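Local coordinates for TIGR00725 family protein (Thermotoga maritima, PDB 1RCU), which is of unknown function but belongs to the SLOG superfamily of Rossmann-like proteins, and so may bind a nucleotide or related ligand, at residues K24-V29 / Y59-G64; P144-R149 / E175-W180. One frame throughout, in Å; residues are numbered along the deposited sequence.

Overall arrangement
Both contacts join neighbouring strands of one parallel sheet in a Rossmann-like fold. They come in series along the chain: contact 1 closes before contact 2 opens. Their centres lie 15 Å apart and their nearest atoms about 7 Å apart. Strand 121-125 fills the interval, pairing with 25-30 on one side and with 145-148 on the other. It thus ties two beta-alpha-beta units into one continuous sheet. Contact 1 is central and mostly buried, whereas contact 2 ends the sheet at strand 176-179, an outermost strand within this chain. Helix 182-190 reaches both, packing on Tyr59 and on Ile146. Contact 1 also meets a second subunit through Lys25; no other chain of the assembly touches contact 2.

Contact 1. Residues K24-V29 / Y59-G64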
loop_
_atom_site.group_PDB
_atom_site.type_symbol
_atom_site.label_atom_id
_atom_site.label_comp_id
_atom_site.label_asym_id
_atom_site.label_seq_id
_atom_site.Cartn_x
_atom_site.Cartn_y
_atom_site.Cartn_z
ATOM N N LYS A 24 13.407 13.795 18.289
ATOM C CA LYS A 24 11.960 13.990 18.200
ATOM C C LYS A 24 11.553 14.345 16.771
ATOM O O LYS A 24 12.109 15.260 16.158
ATOM C CB LYS A 24 11.506 15.106 19.140
ATOM C CG LYS A 24 10.045 15.007 19.532
ATOM C CD LYS A 24 9.737 15.937 20.692
ATOM C CE LYS A 24 8.953 15.235 21.790
ATOM N NZ LYS A 24 8.795 16.116 22.986
ATOM N N LYS A 25 10.568 13.622 16.254
ATOM C CA LYS A 25 10.101 13.827 14.896
ATOM C C LYS A 25 8.775 14.576 14.776
ATOM O O LYS A 25 7.761 14.138 15.324
ATOM C CB LYS A 25 9.934 12.478 14.198
ATOM C CG LYS A 25 11.195 11.733 13.843
ATOM C CD LYS A 25 10.803 10.507 13.028
ATOM C CE LYS A 25 11.994 9.628 12.644
ATOM N NZ LYS A 25 11.613 8.467 11.766
ATOM N N VAL A 26 8.767 15.698 14.062
ATOM C CA VAL A 26 7.505 16.395 13.865
ATOM C C VAL A 26 7.176 16.416 12.378
ATOM O O VAL A 26 8.029 16.691 11.521
ATOM C CB VAL A 26 7.490 17.850 14.441
ATOM C CG1 VAL A 26 8.380 17.932 15.660
ATOM C CG2 VAL A 26 7.878 18.862 13.390
ATOM N N VAL A 27 5.932 16.074 12.083
ATOM C CA VAL A 27 5.438 16.044 10.725
ATOM C C VAL A 27 4.629 17.327 10.519
ATOM O O VAL A 27 3.817 17.687 11.372
ATOM C CB VAL A 27 4.531 14.788 10.524
ATOM C CG1 VAL A 27 3.613 14.978 9.336
ATOM C CG2 VAL A 27 5.396 13.531 10.338
ATOM N N VAL A 28 4.884 18.042 9.424
ATOM C CA VAL A 28 4.125 19.252 9.140
ATOM C C VAL A 28 3.397 19.044 7.821
ATOM O O VAL A 28 3.974 18.556 6.845
ATOM C CB VAL A 28 5.019 20.550 9.078
ATOM C CG1 VAL A 28 5.921 20.630 10.309
ATOM C CG2 VAL A 28 5.841 20.574 7.813
ATOM N N VAL A 29 2.114 19.389 7.815
ATOM C CA VAL A 29 1.271 19.249 6.638
ATOM C C VAL A 29 0.604 20.591 6.318
ATOM O O VAL A 29 0.440 21.437 7.193
ATOM C CB VAL A 29 0.180 18.161 6.869
ATOM C CG1 VAL A 29 0.835 16.832 7.201
ATOM C CG2 VAL A 29 -0.740 18.576 7.984
ATOM N N TYR A 59 14.612 19.339 16.217
ATOM C CA TYR A 59 13.633 18.336 15.798
ATOM C C TYR A 59 13.898 17.879 14.357
ATOM O O TYR A 59 14.357 18.660 13.519
ATOM C CB TYR A 59 12.193 18.886 15.867
ATOM C CG TYR A 59 11.746 19.358 17.230
ATOM C CD1 TYR A 59 11.739 18.493 18.323
ATOM C CD2 TYR A 59 11.331 20.677 17.429
ATOM C CE1 TYR A 59 11.337 18.926 19.588
ATOM C CE2 TYR A 59 10.918 21.126 18.695
ATOM C CZ TYR A 59 10.925 20.244 19.768
ATOM O OH TYR A 59 10.522 20.691 21.010
ATOM N N LEU A 60 13.597 16.612 14.084
ATOM C CA LEU A 60 13.749 16.048 12.750
ATOM C C LEU A 60 12.412 16.297 12.035
ATOM O O LEU A 60 11.375 15.826 12.494
ATOM C CB LEU A 60 14.047 14.549 12.849
ATOM C CG LEU A 60 14.258 13.825 11.530
ATOM C CD1 LEU A 60 15.312 14.548 10.703
ATOM C CD2 LEU A 60 14.667 12.399 11.821
ATOM N N VAL A 61 12.438 17.030 10.920
ATOM C CA VAL A 61 11.203 17.356 10.213
ATOM C C VAL A 61 10.837 16.486 9.005
ATOM O O VAL A 61 11.673 16.178 8.158
ATOM C CB VAL A 61 11.201 18.856 9.795
ATOM C CG1 VAL A 61 9.851 19.240 9.178
ATOM C CG2 VAL A 61 11.479 19.741 11.025
ATOM N N PHE A 62 9.571 16.081 8.959
ATOM C CA PHE A 62 9.022 15.268 7.864
ATOM C C PHE A 62 7.829 15.983 7.241
ATOM O O PHE A 62 7.051 16.625 7.948
ATOM C CB PHE A 62 8.483 13.924 8.367
ATOM C CG PHE A 62 9.527 12.911 8.649
ATOM C CD1 PHE A 62 10.368 13.054 9.742
ATOM C CD2 PHE A 62 9.676 11.806 7.818
ATOM C CE1 PHE A 62 11.343 12.104 10.016
ATOM C CE2 PHE A 62 10.655 10.836 8.075
ATOM C CZ PHE A 62 11.492 10.986 9.176
ATOM N N ASN A 63 7.681 15.845 5.927
ATOM C CA ASN A 63 6.556 16.428 5.216
ATOM C C ASN A 63 6.312 15.700 3.895
ATOM O O ASN A 63 7.131 14.885 3.468
ATOM C CB ASN A 63 6.777 17.934 4.980
ATOM C CG ASN A 63 8.004 18.233 4.150
ATOM O OD1 ASN A 63 8.167 17.714 3.048
ATOM N ND2 ASN A 63 8.869 19.085 4.670
ATOM N N GLY A 64 5.180 16.004 3.262
ATOM C CA GLY A 64 4.801 15.384 2.002
ATOM C C GLY A 64 5.702 15.646 0.808
ATOM O O GLY A 64 5.365 15.246 -0.304
#
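Lys24 and Leu60 begin the pairing of two parallel strands, 25-30 and 60-63, which belong to a beta-alpha-beta unit of the Rossmann-like sheet. Helix 44-56 connects them. Four backbone hydrogen bonds alternate between the strands. Leu60 N gives to Lys24 O at 2.9 Å, and Val26 N gives to Leu60 O. Phe62 N then gives to Val26 O in a nearly straight bond, with an N-H...O angle of 167°, and Val28 N to Phe62 O.

Apolar and ring contacts line both faces. Lys25, Val27, Leu60 and Phe62 project from one. The Lys25 chain leaves with CG beside its backbone N (chi1 -71°) and runs extended past the Phe62 ring. Lys25 CD lies 3.5 Å from Phe62 CE1, an oblique approach. Lys25 CE also meets Leu60 CD2 at 3.9 Å. Val26 and Val61 project from the other face, where Leu54 of helix 44-56 packs on both. Val26 CG1 sits 3.9 Å from Tyr59 CB. Lys24 runs alongside Tyr59, with Lys24 CB at the edge of the phenol ring, 3.5 Å from Tyr59 CD1.

The polar ends turn to other partners. Lys25 NZ bonds to Ala101 O of the second subunit. A serine in place of Lys25 would probably leave that carbonyl without its lysine partner and uncover part of the Phe62 ring. Asn63 hydrogen-bonds to Gly65 and Ser74. Asn63 CB rests 3.4 Å from Val28 O.

Contact 2. Residues P144-R149 / E175-W180; sequences PVILLR and EIHQAW
Arg149 packs against Trp180 and bonds to Gln178 where parallel strands 145-148 and 176-179 end. Arg149 CB stands over the six-membered ring of Trp180, 3.3 Å from the centroid, in a CH-pi contact. The arginine chain then bends at chi2 (-67°) and chi3, which turns the edge of the guanidinium, with NE, toward Gln178 OE1. Arg149 NE donates to Gln178 OE1 at 2.6 Å from outside the amide's carbonyl plane, and NH2 adds a weak bond. The guanidinium and amide planes lie only 14° apart. Trp180 CZ2 covers part of one guanidinium face, with the two planes 40° apart. A salt bridge from NH1 to Asp156 adds a further anchor.

Nearer the start of the strands, His177 holds Val145 O twice. His177 N donates to Val145 O at 2.6 Å. The ring brings His177 ND1 edge-on to Val145 O for a weak bond, 3.5 Å long. His177 O in turn accepts Leu147 N. Ala179 N continues the ladder to Leu147 O, and Arg149 N closes it on Ala179 O.

The pair belongs to a beta-alpha-beta unit whose connection holds helix 153-157. Ile188 of helix 182-190 covers Ile146, His177 and Ala179 on one face. Helix 129-140 meets Val145 and Ile176 on the other, and strand 121-125 flanks 145-148.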
loop_
_atom_site.group_PDB
_atom_site.type_symbol
_atom_site.label_atom_id
_atom_site.label_comp_id
_atom_site.label_asym_id
_atom_site.label_seq_id
_atom_site.Cartn_x
_atom_site.Cartn_y
_atom_site.Cartn_z
ATOM N N PRO A 144 -0.578 13.348 18.371
ATOM C CA PRO A 144 -1.088 14.669 18.734
ATOM C C PRO A 144 -0.902 15.613 17.561
ATOM O O PRO A 144 0.119 15.587 16.869
ATOM C CB PRO A 144 -0.242 15.054 19.945
ATOM C CG PRO A 144 1.025 14.273 19.730
ATOM C CD PRO A 144 0.515 12.939 19.260
ATOM N N VAL A 145 -1.914 16.440 17.354
ATOM C CA VAL A 145 -1.942 17.409 16.283
ATOM C C VAL A 145 -1.996 18.812 16.879
ATOM O O VAL A 145 -2.708 19.067 17.863
ATOM C CB VAL A 145 -3.215 17.226 15.378
ATOM C CG1 VAL A 145 -3.272 18.336 14.330
ATOM C CG2 VAL A 145 -3.207 15.847 14.704
ATOM N N ILE A 146 -1.224 19.713 16.286
ATOM C CA ILE A 146 -1.231 21.097 16.704
ATOM C C ILE A 146 -1.652 21.901 15.481
ATOM O O ILE A 146 -0.949 21.917 14.474
ATOM C CB ILE A 146 0.151 21.563 17.171
ATOM C CG1 ILE A 146 0.589 20.721 18.375
ATOM C CG2 ILE A 146 0.102 23.075 17.521
ATOM C CD1 ILE A 146 2.029 20.943 18.783
ATOM N N LEU A 147 -2.814 22.539 15.561
ATOM C CA LEU A 147 -3.318 23.341 14.450
ATOM C C LEU A 147 -2.736 24.727 14.623
ATOM O O LEU A 147 -2.809 25.307 15.716
ATOM C CB LEU A 147 -4.859 23.443 14.486
ATOM C CG LEU A 147 -5.742 22.188 14.629
ATOM C CD1 LEU A 147 -7.217 22.580 14.742
ATOM C CD2 LEU A 147 -5.543 21.258 13.432
ATOM N N LEU A 148 -2.131 25.258 13.568
ATOM C CA LEU A 148 -1.570 26.599 13.644
ATOM C C LEU A 148 -2.683 27.483 13.085
ATOM O O LEU A 148 -2.806 27.661 11.878
ATOM C CB LEU A 148 -0.297 26.691 12.796
ATOM C CG LEU A 148 0.602 27.895 13.076
ATOM C CD1 LEU A 148 0.940 28.003 14.575
ATOM C CD2 LEU A 148 1.866 27.756 12.264
ATOM N N ARG A 149 -3.512 27.994 13.983
ATOM C CA ARG A 149 -4.661 28.821 13.628
ATOM C C ARG A 149 -4.349 30.125 12.912
ATOM O O ARG A 149 -3.242 30.649 12.991
ATOM C CB ARG A 149 -5.467 29.109 14.894
ATOM C CG ARG A 149 -5.715 27.857 15.682
ATOM C CD ARG A 149 -6.618 26.910 14.937
ATOM N NE ARG A 149 -7.963 27.059 15.467
ATOM C CZ ARG A 149 -8.828 27.975 15.062
ATOM N NH1 ARG A 149 -8.511 28.824 14.098
ATOM N NH2 ARG A 149 -9.987 28.058 15.668
ATOM N N GLU A 175 -5.663 14.379 21.834
ATOM C CA GLU A 175 -6.079 15.777 21.789
ATOM C C GLU A 175 -5.584 16.570 20.578
ATOM O O GLU A 175 -4.442 16.429 20.139
ATOM C CB GLU A 175 -5.645 16.503 23.068
ATOM C CG GLU A 175 -6.211 17.918 23.167
ATOM C CD GLU A 175 -5.681 18.725 24.353
ATOM O OE1 GLU A 175 -5.316 18.118 25.376
ATOM O OE2 GLU A 175 -5.653 19.975 24.266
ATOM N N ILE A 176 -6.459 17.405 20.038
ATOM C CA ILE A 176 -6.086 18.251 18.922
ATOM C C ILE A 176 -5.772 19.616 19.517
ATOM O O ILE A 176 -6.674 20.350 19.910
ATOM C CB ILE A 176 -7.236 18.425 17.931
ATOM C CG1 ILE A 176 -7.690 17.068 17.392
ATOM C CG2 ILE A 176 -6.797 19.340 16.798
ATOM C CD1 ILE A 176 -6.621 16.308 16.635
ATOM N N HIS A 177 -4.493 19.956 19.601
ATOM C CA HIS A 177 -4.109 21.247 20.154
ATOM C C HIS A 177 -4.259 22.379 19.130
ATOM O O HIS A 177 -4.275 22.159 17.908
ATOM C CB HIS A 177 -2.660 21.194 20.651
ATOM C CG HIS A 177 -2.410 20.115 21.659
ATOM N ND1 HIS A 177 -2.320 18.783 21.320
ATOM C CD2 HIS A 177 -2.265 20.172 23.004
ATOM C CE1 HIS A 177 -2.131 18.066 22.413
ATOM N NE2 HIS A 177 -2.093 18.887 23.447
ATOM N N GLN A 178 -4.361 23.597 19.648
ATOM C CA GLN A 178 -4.482 24.804 18.837
ATOM C C GLN A 178 -3.437 25.816 19.313
ATOM O O GLN A 178 -3.192 25.955 20.515
ATOM C CB GLN A 178 -5.875 25.420 18.991
ATOM C CG GLN A 178 -6.966 24.576 18.399
ATOM C CD GLN A 178 -8.332 25.233 18.487
ATOM O OE1 GLN A 178 -8.559 26.308 17.918
ATOM N NE2 GLN A 178 -9.259 24.584 19.180
ATOM N N ALA A 179 -2.815 26.507 18.364
ATOM C CA ALA A 179 -1.814 27.530 18.651
ATOM C C ALA A 179 -2.003 28.649 17.639
ATOM O O ALA A 179 -2.354 28.396 16.492
ATOM C CB ALA A 179 -0.397 26.935 18.535
ATOM N N TRP A 180 -1.781 29.887 18.058
ATOM C CA TRP A 180 -1.947 31.010 17.143
ATOM C C TRP A 180 -0.623 31.632 16.778
ATOM O O TRP A 180 -0.574 32.690 16.166
ATOM C CB TRP A 180 -2.845 32.077 17.762
ATOM C CG TRP A 180 -4.238 31.603 17.931
ATOM C CD1 TRP A 180 -4.731 30.817 18.943
ATOM C CD2 TRP A 180 -5.319 31.826 17.033
ATOM N NE1 TRP A 180 -6.064 30.539 18.720
ATOM C CE2 TRP A 180 -6.445 31.149 17.551
ATOM C CE3 TRP A 180 -5.447 32.530 15.828
ATOM C CZ2 TRP A 180 -7.682 31.164 16.909
ATOM C CZ3 TRP A 180 -6.688 32.544 15.179
ATOM C CH2 TRP A 180 -7.785 31.865 15.722
#